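Local atomic coordinates of phosphodiesterase (Pseudomonas aeruginosa, PDB entry 4G75), a protein that acts as a colicin M-like bacteriocin, probably killing competing bacteria by magnesium-dependent hydrolysis of a lipid-linked peptidoglycan precursor. Residues G52-P57 against E256-L261; L92-Y97 against N111-H116; I168-K173 against G234-Y239. All coordinates share one frame; numbering follows the deposited sequence.

Contact 1. Residues G52-P57 against E256-L261; sequences GDWEKP and EGMTRL
Selenomethionine M258 supplies one whole side of this contact: its methyl meets the indole of W54 and its selenium rests on the aliphatic part of E55. The methyl CE of M258 comes to 3.5 Å from CH2 of W54 and is almost as near to CZ3, so it meets the outer end of the six-membered ring, away from the fused pyrrole. SE of M258 stands 5.4 Å from the centroid of that W54 ring, 26° off its normal, an oblique Met-aromatic contact. The bends at chi2 (-60°) and chi3 (-71°) of M258 curl the methyl round towards the indole.

E55 passes across the M258 side chain at about a right angle. Its CB lies 3.9 Å from SE of M258, and its CG is equally close to CG of M258. The same CG of E55 sits 3.9 Å above the plane of the W54 ring, offset towards the rim, so the glutamate's methylene touches both partners. OE1 of its buried carboxylate forms a salt bridge with R251, which probably offsets the cost of burial. Methionine, present here as selenomethionine, suits the place, its long, flexible side chain following ring and methylenes together.

W54 also packs on P144, A145 and F148 of helix 143-153, while M258 touches L59. G52, helped by its positive phi, closes a Schellman motif at the end of helix 34-49, and the chain then turns into helix 55-65. The arrangement is a buried junction in which helix 255-264 packs on the turn leading into helix 55-65, with a Met-aromatic contact at its centre.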
loop_
_atom_site.group_PDB
_atom_site.type_symbol
_atom_site.label_atom_id
_atom_site.label_comp_id
_atom_site.label_asym_id
_atom_site.label_seq_id
_atom_site.Cartn_x
_atom_site.Cartn_y
_atom_site.Cartn_z
ATOM N N GLY A 52 -4.210 8.894 3.230
ATOM C CA GLY A 52 -2.992 8.104 3.274
ATOM C C GLY A 52 -2.081 8.366 4.458
ATOM O O GLY A 52 -0.950 7.881 4.491
ATOM N N ASP A 53 -2.569 9.127 5.431
ATOM C CA ASP A 53 -1.792 9.449 6.624
ATOM C C ASP A 53 -1.936 8.299 7.617
ATOM O O ASP A 53 -2.576 8.443 8.652
ATOM C CB ASP A 53 -2.326 10.756 7.221
ATOM C CG ASP A 53 -1.398 11.359 8.263
ATOM O OD1 ASP A 53 -0.166 11.156 8.177
ATOM O OD2 ASP A 53 -1.909 12.058 9.167
ATOM N N TRP A 54 -1.340 7.150 7.295
ATOM C CA TRP A 54 -1.688 5.903 7.976
ATOM C C TRP A 54 -0.755 5.507 9.117
ATOM O O TRP A 54 -1.150 4.761 10.020
ATOM C CB TRP A 54 -1.778 4.756 6.960
ATOM C CG TRP A 54 -0.460 4.367 6.355
ATOM C CD1 TRP A 54 0.216 5.020 5.365
ATOM C CD2 TRP A 54 0.342 3.227 6.700
ATOM N NE1 TRP A 54 1.387 4.362 5.075
ATOM C CE2 TRP A 54 1.487 3.256 5.879
ATOM C CE3 TRP A 54 0.198 2.186 7.622
ATOM C CZ2 TRP A 54 2.481 2.284 5.950
ATOM C CZ3 TRP A 54 1.187 1.221 7.687
ATOM C CH2 TRP A 54 2.313 1.279 6.861
ATOM N N GLU A 55 0.482 5.987 9.059
ATOM C CA GLU A 55 1.483 5.641 10.060
ATOM C C GLU A 55 1.120 6.215 11.426
ATOM O O GLU A 55 1.157 5.518 12.436
ATOM C CB GLU A 55 2.861 6.159 9.640
ATOM C CG GLU A 55 3.398 5.556 8.341
ATOM C CD GLU A 55 3.136 6.444 7.145
ATOM O OE1 GLU A 55 2.105 7.153 7.131
ATOM O OE2 GLU A 55 3.965 6.433 6.216
ATOM N N LYS A 56 0.762 7.492 11.456
ATOM C CA LYS A 56 0.516 8.162 12.727
ATOM C C LYS A 56 -0.636 7.561 13.546
ATOM O O LYS A 56 -0.467 7.284 14.730
ATOM C CB LYS A 56 0.360 9.671 12.527
ATOM C CG LYS A 56 1.669 10.363 12.159
ATOM C CD LYS A 56 1.423 11.821 11.785
ATOM C CE LYS A 56 2.713 12.518 11.379
ATOM N NZ LYS A 56 2.481 13.958 11.127
ATOM N N PRO A 57 -1.796 7.321 12.919
ATOM C CA PRO A 57 -2.880 6.727 13.715
ATOM C C PRO A 57 -2.503 5.369 14.307
ATOM O O PRO A 57 -2.830 5.102 15.461
ATOM C CB PRO A 57 -4.028 6.557 12.712
ATOM C CG PRO A 57 -3.650 7.359 11.511
ATOM C CD PRO A 57 -2.183 7.572 11.518
ATOM N N GLU A 256 11.325 6.338 12.210
ATOM C CA GLU A 256 11.851 5.781 13.455
ATOM C C GLU A 256 10.764 4.989 14.180
ATOM O O GLU A 256 11.003 3.880 14.672
ATOM C CB GLU A 256 12.418 6.886 14.352
ATOM C CG GLU A 256 13.091 6.374 15.621
ATOM C CD GLU A 256 13.973 7.420 16.289
ATOM O OE1 GLU A 256 14.321 8.421 15.625
ATOM O OE2 GLU A 256 14.323 7.236 17.476
ATOM N N GLY A 257 9.564 5.562 14.232
ATOM C CA GLY A 257 8.445 4.918 14.892
ATOM C C GLY A 257 8.064 3.618 14.211
ATOM O O GLY A 257 7.824 2.614 14.871
HETATM N N MSE A 258 8.013 3.638 12.883
HETATM C CA MSE A 258 7.627 2.450 12.129
HETATM C C MSE A 258 8.675 1.349 12.261
HETATM O O MSE A 258 8.335 0.176 12.341
HETATM C CB MSE A 258 7.373 2.793 10.649
HETATM C CG MSE A 258 6.167 3.717 10.419
HETATM SE SE MSE A 258 4.504 2.924 11.069
HETATM C CE MSE A 258 4.305 1.523 9.709
ATOM N N THR A 259 9.949 1.730 12.291
ATOM C CA THR A 259 11.025 0.762 12.500
ATOM C C THR A 259 10.873 0.071 13.858
ATOM O O THR A 259 11.031 -1.147 13.966
ATOM C CB THR A 259 12.408 1.428 12.394
ATOM O OG1 THR A 259 12.498 2.123 11.146
ATOM C CG2 THR A 259 13.522 0.394 12.470
ATOM N N ARG A 260 10.556 0.851 14.889
ATOM C CA ARG A 260 10.347 0.285 16.216
ATOM C C ARG A 260 9.128 -0.627 16.215
ATOM O O ARG A 260 9.179 -1.741 16.737
ATOM C CB ARG A 260 10.205 1.379 17.275
ATOM C CG ARG A 260 10.180 0.831 18.696
ATOM C CD ARG A 260 10.107 1.942 19.736
ATOM N NE ARG A 260 9.925 1.394 21.075
ATOM C CZ ARG A 260 9.965 2.112 22.191
ATOM N NH1 ARG A 260 10.185 3.418 22.132
ATOM N NH2 ARG A 260 9.786 1.520 23.369
ATOM N N LEU A 261 8.035 -0.160 15.611
ATOM C CA LEU A 261 6.837 -0.982 15.482
ATOM C C LEU A 261 7.153 -2.326 14.820
ATOM O O LEU A 261 6.705 -3.381 15.276
ATOM C CB LEU A 261 5.760 -0.237 14.685
ATOM C CG LEU A 261 4.488 -1.025 14.364
ATOM C CD1 LEU A 261 3.818 -1.503 15.639
ATOM C CD2 LEU A 261 3.523 -0.184 13.538
#

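Contact 2. Residues L92-Y97 against N111-H116; sequences LPQADY and NRAQNH. With EDO (1,2-ethanediol), chain N.
A95 and A113 belong to a pair of consecutive helices, 81-102 and 106-113, joined by a short connection and touching again where the second helix ends. Their CA atoms are 5.3 Å apart, a close approach, favoured by the small side chains. The methyl CB of A113 points at the other helix and lies 3.6 Å from the backbone N of A95, while the two alanine methyls, CB of A95 and CB of A113, are 4.1 Å apart. Alanine suits both positions: each methyl fills the interface without holding the backbones apart.

Q94 covers the A113 methyl from another direction. With CG anti to the backbone N (chi1 -178°), the glutamine reaches out towards the second helix, and its CG comes to 3.8 Å from CB of A113. A bend at chi2 (71°) then turns the amide along its own helix, where NE2 is hydrogen-bonded to N98. The contact is thus made by the aliphatic half of Q94, and no hydrogen bond crosses between the segments.

Beyond A113 the helix gives out. Q114 leaves helical geometry, and N115 is the centre of an inverse gamma turn. The carbonyl O of Q114 accepts a hydrogen bond of 2.9 Å from O2 of a 1,2-ethanediol, probably acquired from the crystallisation liquor.

The side chains of Q114 and H116 reach back to the first helix, both hydrogen-bonded to the carboxylate of D91. Helix 81-102 thus has helix 106-113 on one side and, through L92, P93 and D96, helix 143-153 on another, while helix 34-49 touches both segments, through L92 on Y49 and Q114 on K42.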
loop_
_atom_site.group_PDB
_atom_site.type_symbol
_atom_site.label_atom_id
_atom_site.label_comp_id
_atom_site.label_asym_id
_atom_site.label_seq_id
_atom_site.Cartn_x
_atom_site.Cartn_y
_atom_site.Cartn_z
ATOM N N LEU A 92 -8.525 -2.001 7.401
ATOM C CA LEU A 92 -7.742 -1.354 6.354
ATOM C C LEU A 92 -7.582 -2.174 5.058
ATOM O O LEU A 92 -7.756 -1.637 3.965
ATOM C CB LEU A 92 -6.396 -0.861 6.902
ATOM C CG LEU A 92 -6.505 0.415 7.752
ATOM C CD1 LEU A 92 -5.291 0.577 8.661
ATOM C CD2 LEU A 92 -6.711 1.658 6.875
ATOM N N PRO A 93 -7.262 -3.474 5.162
ATOM C CA PRO A 93 -7.142 -4.219 3.899
ATOM C C PRO A 93 -8.473 -4.357 3.175
ATOM O O PRO A 93 -8.493 -4.449 1.945
ATOM C CB PRO A 93 -6.668 -5.612 4.343
ATOM C CG PRO A 93 -6.149 -5.443 5.706
ATOM C CD PRO A 93 -6.855 -4.276 6.325
ATOM N N GLN A 94 -9.570 -4.385 3.922
ATOM C CA GLN A 94 -10.886 -4.492 3.307
ATOM C C GLN A 94 -11.251 -3.197 2.587
ATOM O O GLN A 94 -11.816 -3.228 1.498
ATOM C CB GLN A 94 -11.953 -4.859 4.343
ATOM C CG GLN A 94 -13.349 -5.044 3.747
ATOM C CD GLN A 94 -13.451 -6.303 2.906
ATOM O OE1 GLN A 94 -13.232 -7.409 3.393
ATOM N NE2 GLN A 94 -13.774 -6.137 1.624
ATOM N N ALA A 95 -10.904 -2.060 3.186
ATOM C CA ALA A 95 -11.123 -0.767 2.548
ATOM C C ALA A 95 -10.346 -0.681 1.232
ATOM O O ALA A 95 -10.860 -0.224 0.210
ATOM C CB ALA A 95 -10.703 0.368 3.483
ATOM N N ASP A 96 -9.097 -1.122 1.261
ATOM C CA ASP A 96 -8.297 -1.094 0.049
ATOM C C ASP A 96 -8.933 -1.960 -1.030
ATOM O O ASP A 96 -9.016 -1.559 -2.205
ATOM C CB ASP A 96 -6.867 -1.560 0.309
ATOM C CG ASP A 96 -5.963 -1.292 -0.879
ATOM O OD1 ASP A 96 -5.605 -0.112 -1.079
ATOM O OD2 ASP A 96 -5.639 -2.250 -1.613
ATOM N N TYR A 97 -9.376 -3.146 -0.632
ATOM C CA TYR A 97 -9.957 -4.088 -1.577
ATOM C C TYR A 97 -11.294 -3.586 -2.112
ATOM O O TYR A 97 -11.657 -3.870 -3.255
ATOM C CB TYR A 97 -10.120 -5.474 -0.954
ATOM C CG TYR A 97 -10.434 -6.522 -1.991
ATOM C CD1 TYR A 97 -9.491 -6.877 -2.943
ATOM C CD2 TYR A 97 -11.685 -7.135 -2.039
ATOM C CE1 TYR A 97 -9.771 -7.826 -3.914
ATOM C CE2 TYR A 97 -11.975 -8.091 -3.009
ATOM C CZ TYR A 97 -11.009 -8.429 -3.942
ATOM O OH TYR A 97 -11.283 -9.367 -4.915
ATOM N N ASN A 111 -16.420 3.041 4.875
ATOM C CA ASN A 111 -17.702 2.776 5.530
ATOM C C ASN A 111 -18.206 1.370 5.255
ATOM O O ASN A 111 -18.762 0.715 6.141
ATOM C CB ASN A 111 -18.749 3.818 5.143
ATOM C CG ASN A 111 -18.472 5.169 5.764
ATOM O OD1 ASN A 111 -17.831 5.260 6.808
ATOM N ND2 ASN A 111 -18.957 6.231 5.121
ATOM N N ARG A 112 -17.999 0.898 4.031
ATOM C CA ARG A 112 -18.375 -0.467 3.682
ATOM C C ARG A 112 -17.560 -1.453 4.510
ATOM O O ARG A 112 -18.102 -2.409 5.068
ATOM C CB ARG A 112 -18.180 -0.727 2.182
ATOM C CG ARG A 112 -18.905 -1.966 1.672
ATOM C CD ARG A 112 -18.575 -2.289 0.214
ATOM N NE ARG A 112 -18.811 -1.166 -0.697
ATOM C CZ ARG A 112 -20.007 -0.777 -1.135
ATOM N NH1 ARG A 112 -21.109 -1.399 -0.731
ATOM N NH2 ARG A 112 -20.105 0.255 -1.960
ATOM N N ALA A 113 -16.254 -1.208 4.594
ATOM C CA ALA A 113 -15.369 -2.051 5.379
ATOM C C ALA A 113 -15.742 -2.070 6.863
ATOM O O ALA A 113 -15.539 -3.077 7.542
ATOM C CB ALA A 113 -13.889 -1.613 5.200
ATOM N N GLN A 114 -16.295 -0.970 7.364
ATOM C CA GLN A 114 -16.572 -0.867 8.794
ATOM C C GLN A 114 -18.028 -1.171 9.135
ATOM O O GLN A 114 -18.451 -0.993 10.273
ATOM C CB GLN A 114 -16.137 0.501 9.341
ATOM C CG GLN A 114 -14.635 0.721 9.191
ATOM C CD GLN A 114 -14.093 1.895 9.993
ATOM O OE1 GLN A 114 -14.617 3.010 9.934
ATOM N NE2 GLN A 114 -13.026 1.648 10.738
ATOM N N ASN A 115 -18.779 -1.651 8.150
ATOM C CA ASN A 115 -20.175 -2.008 8.370
ATOM C C ASN A 115 -20.290 -3.407 8.961
ATOM O O ASN A 115 -20.787 -4.332 8.317
ATOM C CB ASN A 115 -20.966 -1.912 7.067
ATOM C CG ASN A 115 -22.466 -1.969 7.289
ATOM O OD1 ASN A 115 -22.942 -1.880 8.423
ATOM N ND2 ASN A 115 -23.217 -2.119 6.206
ATOM N N HIS A 116 -19.802 -3.560 10.186
ATOM C CA HIS A 116 -19.873 -4.832 10.890
ATOM C C HIS A 116 -19.862 -4.615 12.398
ATOM O O HIS A 116 -19.647 -3.500 12.869
ATOM C CB HIS A 116 -18.723 -5.764 10.463
ATOM C CG HIS A 116 -17.351 -5.248 10.787
ATOM N ND1 HIS A 116 -16.786 -5.366 12.040
ATOM C CD2 HIS A 116 -16.414 -4.656 10.009
ATOM C CE1 HIS A 116 -15.568 -4.857 12.023
ATOM N NE2 HIS A 116 -15.318 -4.415 10.803
HETATM C C1 EDO N . -22.252 0.635 10.578
HETATM O O1 EDO N . -22.702 -0.003 11.778
HETATM C C2 EDO N . -21.211 1.688 10.932
HETATM O O2 EDO N . -20.060 1.058 11.506
#

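Contact 3. Residues I168-K173 against G234-Y239; sequences IKPNVK and GEIRAY. With EDO (1,2-ethanediol), chain K; EDO (1,2-ethanediol), chain C.
I168, P170 and V172 turn towards strand 229-243, and the latter two close on I236, while K169 and N171 between them point away. I168 leads the segment in, its side chain packed on Y198 of strand 188-199 and on I283 of strand 283-290. The backbone N of K169 is hydrogen-bonded to D203, while its side chain sets off away from the strand, at an exposed position where a lysine is at home. P170 makes the first direct touch. Its CB lies 3.7 Å from CD1 of I236, and its CG is nearly as close, the pyrrolidine crossing the isoleucine obliquely. Proline suits the place, offering a rigid apolar surface in an extended loop.

Strand 229-243, which receives this loop, pairs antiparallel with strands 213-224 and 283-290 in the mixed sheet of the colicin M-family region. I236 lies on the face that the loop covers. Its extended chi2 (177°) carries CD1 out to the loop, and the beta-branched residue suits the strand backbone.

N171 turns its side chain outward, but its backbone N donates a nearly straight hydrogen bond (172°) of 2.9 Å to O1 of a 1,2-ethanediol. V172, where a 3-10 segment begins, returns to the sheet: CG2 of V172 and CD1 of I236 meet tip to tip at 4.0 Å. V172 also packs on I287, and so does the following K173.

E235 and R237 flank I236. R237 adopts two conformations; in one it forms a salt bridge with E235, and its NE donates a hydrogen bond of 3.0 Å to O2 of a second 1,2-ethanediol, so both bonds are to be read with caution. C1 of that diol lies 3.5 Å above one face of the Y239 ring.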
loop_
_atom_site.group_PDB
_atom_site.type_symbol
_atom_site.label_atom_id
_atom_site.label_comp_id
_atom_site.label_asym_id
_atom_site.label_seq_id
_atom_site.Cartn_x
_atom_site.Cartn_y
_atom_site.Cartn_z
ATOM N N ILE A 168 3.924 4.101 -11.936
ATOM C CA ILE A 168 5.290 4.437 -12.307
ATOM C C ILE A 168 5.350 4.895 -13.765
ATOM O O ILE A 168 4.454 4.600 -14.552
ATOM C CB ILE A 168 6.285 3.290 -12.033
ATOM C CG1 ILE A 168 5.888 2.021 -12.795
ATOM C CG2 ILE A 168 6.389 3.027 -10.527
ATOM C CD1 ILE A 168 6.975 0.937 -12.762
ATOM N N LYS A 169 6.404 5.630 -14.098
ATOM C CA LYS A 169 6.576 6.202 -15.428
ATOM C C LYS A 169 8.013 6.008 -15.897
ATOM O O LYS A 169 8.746 6.982 -16.087
ATOM C CB LYS A 169 6.270 7.701 -15.390
ATOM C CG LYS A 169 4.896 8.066 -14.850
ATOM C CD LYS A 169 3.819 7.833 -15.897
ATOM C CE LYS A 169 2.513 8.531 -15.530
ATOM N NZ LYS A 169 1.864 7.953 -14.317
ATOM N N PRO A 170 8.429 4.750 -16.089
ATOM C CA PRO A 170 9.835 4.515 -16.424
ATOM C C PRO A 170 10.206 5.151 -17.757
ATOM O O PRO A 170 9.434 5.111 -18.718
ATOM C CB PRO A 170 9.933 2.984 -16.514
ATOM C CG PRO A 170 8.699 2.471 -15.826
ATOM C CD PRO A 170 7.649 3.502 -16.064
ATOM N N ASN A 171 11.388 5.755 -17.791
ATOM C CA ASN A 171 11.906 6.390 -18.992
ATOM C C ASN A 171 12.979 5.485 -19.581
ATOM O O ASN A 171 14.134 5.517 -19.159
ATOM C CB ASN A 171 12.485 7.756 -18.631
ATOM C CG ASN A 171 12.883 8.568 -19.844
ATOM O OD1 ASN A 171 13.058 8.031 -20.932
ATOM N ND2 ASN A 171 13.032 9.879 -19.655
ATOM N N VAL A 172 12.589 4.647 -20.533
ATOM C CA VAL A 172 13.498 3.642 -21.076
ATOM C C VAL A 172 14.716 4.278 -21.744
ATOM O O VAL A 172 15.849 3.811 -21.583
ATOM C CB VAL A 172 12.774 2.715 -22.069
ATOM C CG1 VAL A 172 13.736 1.685 -22.632
ATOM C CG2 VAL A 172 11.596 2.029 -21.385
ATOM N N LYS A 173 14.484 5.356 -22.481
ATOM C CA LYS A 173 15.580 6.049 -23.153
ATOM C C LYS A 173 16.657 6.542 -22.194
ATOM O O LYS A 173 17.809 6.717 -22.588
ATOM C CB LYS A 173 15.055 7.214 -24.000
ATOM C CG LYS A 173 14.303 6.759 -25.239
ATOM C CD LYS A 173 14.063 7.910 -26.200
ATOM C CE LYS A 173 13.032 8.871 -25.649
ATOM N NZ LYS A 173 11.688 8.239 -25.516
ATOM N N GLY A 234 8.229 -3.001 -27.341
ATOM C CA GLY A 234 8.218 -4.096 -26.400
ATOM C C GLY A 234 7.403 -3.731 -25.191
ATOM O O GLY A 234 6.405 -3.022 -25.297
ATOM N N GLU A 235 7.830 -4.212 -24.034
ATOM C CA GLU A 235 7.086 -3.937 -22.818
ATOM C C GLU A 235 7.969 -3.999 -21.589
ATOM O O GLU A 235 9.087 -4.526 -21.618
ATOM C CB GLU A 235 5.907 -4.901 -22.680
ATOM C CG GLU A 235 6.302 -6.347 -22.548
ATOM C CD GLU A 235 5.117 -7.286 -22.668
ATOM O OE1 GLU A 235 4.118 -6.914 -23.316
ATOM O OE2 GLU A 235 5.188 -8.397 -22.114
ATOM N N ILE A 236 7.451 -3.431 -20.514
ATOM C CA ILE A 236 8.076 -3.486 -19.211
ATOM C C ILE A 236 7.246 -4.416 -18.334
ATOM O O ILE A 236 6.023 -4.267 -18.243
ATOM C CB ILE A 236 8.100 -2.078 -18.565
ATOM C CG1 ILE A 236 9.029 -1.149 -19.358
ATOM C CG2 ILE A 236 8.530 -2.153 -17.109
ATOM C CD1 ILE A 236 9.057 0.266 -18.845
ATOM N N ARG A 237 7.903 -5.402 -17.735
ATOM C CA ARG A 237 7.277 -6.246 -16.729
ATOM C C ARG A 237 8.031 -6.099 -15.413
ATOM O O ARG A 237 9.014 -5.370 -15.334
ATOM C CB ARG A 237 7.245 -7.706 -17.187
ATOM C CG ARG A 237 6.583 -7.890 -18.546
ATOM C CD ARG A 237 6.029 -9.295 -18.725
ATOM N NE ARG A 237 7.083 -10.297 -18.840
ATOM C CZ ARG A 237 7.672 -10.625 -19.984
ATOM N NH1 ARG A 237 7.314 -10.018 -21.109
ATOM N NH2 ARG A 237 8.623 -11.549 -20.002
ATOM N N ALA A 238 7.562 -6.785 -14.377
ATOM C CA ALA A 238 8.202 -6.670 -13.077
ATOM C C ALA A 238 8.235 -8.008 -12.372
ATOM O O ALA A 238 7.262 -8.765 -12.416
ATOM C CB ALA A 238 7.477 -5.644 -12.212
ATOM N N TYR A 239 9.348 -8.275 -11.698
ATOM C CA TYR A 239 9.475 -9.489 -10.903
ATOM C C TYR A 239 8.760 -9.376 -9.558
ATOM O O TYR A 239 8.571 -8.275 -9.027
ATOM C CB TYR A 239 10.952 -9.823 -10.670
ATOM C CG TYR A 239 11.724 -10.140 -11.935
ATOM C CD1 TYR A 239 11.810 -11.441 -12.414
ATOM C CD2 TYR A 239 12.365 -9.137 -12.646
ATOM C CE1 TYR A 239 12.516 -11.737 -13.567
ATOM C CE2 TYR A 239 13.076 -9.421 -13.810
ATOM C CZ TYR A 239 13.145 -10.724 -14.263
ATOM O OH TYR A 239 13.856 -11.023 -15.414
HETATM C C1 EDO K . 14.309 5.404 -16.003
HETATM O O1 EDO K . 13.123 6.024 -15.497
HETATM C C2 EDO K . 15.511 5.824 -15.167
HETATM O O2 EDO K . 15.508 5.090 -13.937
HETATM C C1 EDO C . 9.540 -10.834 -15.164
HETATM O O1 EDO C . 9.918 -11.965 -15.956
HETATM C C2 EDO C . 8.068 -10.988 -14.805
HETATM O O2 EDO C . 7.328 -11.136 -16.022
#

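Contacts 1 and 2 belong to the helical part, whereas contact 3 joins a loop to the beta sheet, on the opposite side of the chain's centre. The centres of contacts 1 and 2 are 20 Å apart, nearest atoms about 6 Å; the centre of contact 3 lies 30 Å from the first and 32 Å from the second. Contact 1 brings together distant parts of the chain, with the other two nested in the loop it closes. The magnesium site of V211, E213 and D241 is a common reference: the side chains of W54 in contact 1 and P170 in contact 3 are each about 12 Å from that of V211, while contact 2 is remote.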